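Triosephosphate isomerase (Trichomonas vaginalis, PDB 4O4V) probably interconverts D-glyceraldehyde 3-phosphate and dihydroxyacetone phosphate in glycolysis and gluconeogenesis, working as a homodimer with a TIM-barrel fold. Local coordinates at residues Cys126-Ser131 against Pro167-Gly172. Numbering follows the deposited sequence.
Sequences CGEHLS and PIWAIG
The carbonyl oxygen of Glu128 accepts the backbone N-H of Trp169 (N to O 3.2 Å) on a lone pair in the carbonyl plane, though the bond is bent to 137° at the hydrogen. Glu128 O also lies in plane at the edge of the indole, 3.4 Å from Ile168 CB. Glu128 and Trp169 run side by side, carboxylate and ring planes 40° apart, and Glu128 OE2 approaches the indole obliquely, 3.1 Å from Trp169 CD1. Trp169 NE1 is equally near OE2 but badly angled; it bonds instead to the hydroxyl of Tyr165, which also binds Glu128 OE1, while Arg133 forms a salt bridge to OE2. A bend at chi2 (-75°) turns the glutamate back to the indole.

On the other flank, Ile168 CD1 sits over one imidazole face, a CH-pi contact 4.3 Å from the ring centroid of His129, and Ile168 CG2 touches His129 CD2 at 3.5 Å. Asp99 holds the ring through NE2. Beyond, Trp169 CB packs on Leu130 N and CA.

The contact thus joins the chain leaving the C-terminal ends of neighbouring barrel strands 121-126 and 161-165. Pro167-Trp169 correspond to the N-terminal hinge of the flexible active-site loop 6 of triosephosphate isomerases, and an indole bonded to tyrosine rather than glutamate is consistent with its open form. Shared between Tyr165 and Arg133, the carboxylate would be fixed in rotation beside the indole.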
loop_
_atom_site.group_PDB
_atom_site.type_symbol
_atom_site.label_atom_id
_atom_site.label_comp_id
_atom_site.label_asym_id
_atom_site.label_seq_id
_atom_site.Cartn_x
_atom_site.Cartn_y
_atom_site.Cartn_z
ATOM N N CYS A 126 14.762 -4.147 -11.770
ATOM C CA CYS A 126 16.130 -3.998 -11.302
ATOM C C CYS A 126 16.741 -2.786 -11.990
ATOM O O CYS A 126 16.087 -2.164 -12.860
ATOM C CB CYS A 126 16.911 -5.251 -11.684
ATOM S SG CYS A 126 17.153 -5.520 -13.465
ATOM N N GLY A 127 17.949 -2.394 -11.580
ATOM C CA GLY A 127 18.661 -1.303 -12.235
ATOM C C GLY A 127 19.599 -0.592 -11.289
ATOM O O GLY A 127 19.351 -0.518 -10.087
ATOM N N GLU A 128 20.691 -0.058 -11.858
ATOM C CA GLU A 128 21.733 0.595 -11.073
ATOM C C GLU A 128 21.600 2.109 -11.021
ATOM O O GLU A 128 21.007 2.749 -11.883
ATOM C CB GLU A 128 23.120 0.204 -11.593
ATOM C CG GLU A 128 23.689 1.052 -12.707
ATOM C CD GLU A 128 23.108 0.850 -14.085
ATOM O OE1 GLU A 128 22.069 0.133 -14.245
ATOM O OE2 GLU A 128 23.682 1.411 -15.044
ATOM N N HIS A 129 22.205 2.663 -9.982
ATOM C CA HIS A 129 22.251 4.098 -9.723
ATOM C C HIS A 129 23.491 4.719 -10.348
ATOM O O HIS A 129 24.383 4.045 -10.878
ATOM C CB HIS A 129 22.269 4.356 -8.225
ATOM C CG HIS A 129 21.036 3.872 -7.535
ATOM N ND1 HIS A 129 20.795 2.550 -7.246
ATOM C CD2 HIS A 129 19.956 4.552 -7.092
ATOM C CE1 HIS A 129 19.605 2.434 -6.671
ATOM N NE2 HIS A 129 19.085 3.635 -6.553
ATOM N N LEU A 130 23.544 6.044 -10.279
ATOM C CA LEU A 130 24.585 6.793 -10.940
ATOM C C LEU A 130 25.992 6.417 -10.522
ATOM O O LEU A 130 26.864 6.315 -11.392
ATOM C CB LEU A 130 24.348 8.290 -10.753
ATOM C CG LEU A 130 25.332 9.212 -11.476
ATOM C CD1 LEU A 130 25.276 8.982 -12.920
ATOM C CD2 LEU A 130 24.994 10.673 -11.135
ATOM N N SER A 131 26.252 6.197 -9.233
ATOM C CA SER A 131 27.604 5.868 -8.820
ATOM C C SER A 131 28.108 4.612 -9.511
ATOM O O SER A 131 29.224 4.574 -9.986
ATOM C CB SER A 131 27.704 5.659 -7.292
ATOM O OG SER A 131 27.486 6.858 -6.601
ATOM N N PRO A 167 17.029 2.311 -15.757
ATOM C CA PRO A 167 18.279 3.048 -15.650
ATOM C C PRO A 167 18.130 4.156 -14.597
ATOM O O PRO A 167 17.903 5.329 -14.936
ATOM C CB PRO A 167 18.456 3.589 -17.069
ATOM C CG PRO A 167 17.094 3.811 -17.559
ATOM C CD PRO A 167 16.282 2.647 -16.984
ATOM N N ILE A 168 18.261 3.816 -13.343
ATOM C CA ILE A 168 17.988 4.751 -12.261
ATOM C C ILE A 168 18.981 5.916 -12.330
ATOM O O ILE A 168 18.635 7.069 -11.985
ATOM C CB ILE A 168 17.997 4.040 -10.899
ATOM C CG1 ILE A 168 16.903 2.969 -10.837
ATOM C CG2 ILE A 168 17.806 5.066 -9.746
ATOM C CD1 ILE A 168 17.008 2.042 -9.636
ATOM N N TRP A 169 20.170 5.658 -12.834
ATOM C CA TRP A 169 21.177 6.673 -13.085
ATOM C C TRP A 169 20.740 7.759 -14.042
ATOM O O TRP A 169 21.461 8.771 -14.141
ATOM C CB TRP A 169 22.414 5.970 -13.657
ATOM C CG TRP A 169 22.200 5.211 -14.906
ATOM C CD1 TRP A 169 21.851 3.889 -15.027
ATOM C CD2 TRP A 169 22.359 5.689 -16.235
ATOM N NE1 TRP A 169 21.762 3.540 -16.338
ATOM C CE2 TRP A 169 22.102 4.618 -17.107
ATOM C CE3 TRP A 169 22.718 6.932 -16.784
ATOM C CZ2 TRP A 169 22.194 4.742 -18.474
ATOM C CZ3 TRP A 169 22.801 7.042 -18.142
ATOM C CH2 TRP A 169 22.554 5.964 -18.966
ATOM N N ALA A 170 19.649 7.553 -14.759
ATOM C CA ALA A 170 19.107 8.527 -15.697
ATOM C C ALA A 170 17.801 9.148 -15.194
ATOM O O ALA A 170 17.149 9.864 -15.971
ATOM C CB ALA A 170 18.939 7.930 -17.073
ATOM N N ILE A 171 17.449 8.960 -13.937
ATOM C CA ILE A 171 16.226 9.546 -13.359
ATOM C C ILE A 171 16.577 10.650 -12.435
ATOM O O ILE A 171 17.077 10.455 -11.333
ATOM C CB ILE A 171 15.431 8.530 -12.492
ATOM C CG1 ILE A 171 15.099 7.326 -13.334
ATOM C CG2 ILE A 171 14.155 9.169 -11.952
ATOM C CD1 ILE A 171 14.391 6.201 -12.575
ATOM N N GLY A 172 16.321 11.877 -12.874
ATOM C CA GLY A 172 16.536 13.015 -12.023
ATOM C C GLY A 172 17.985 13.298 -11.699
ATOM O O GLY A 172 18.291 13.893 -10.683
#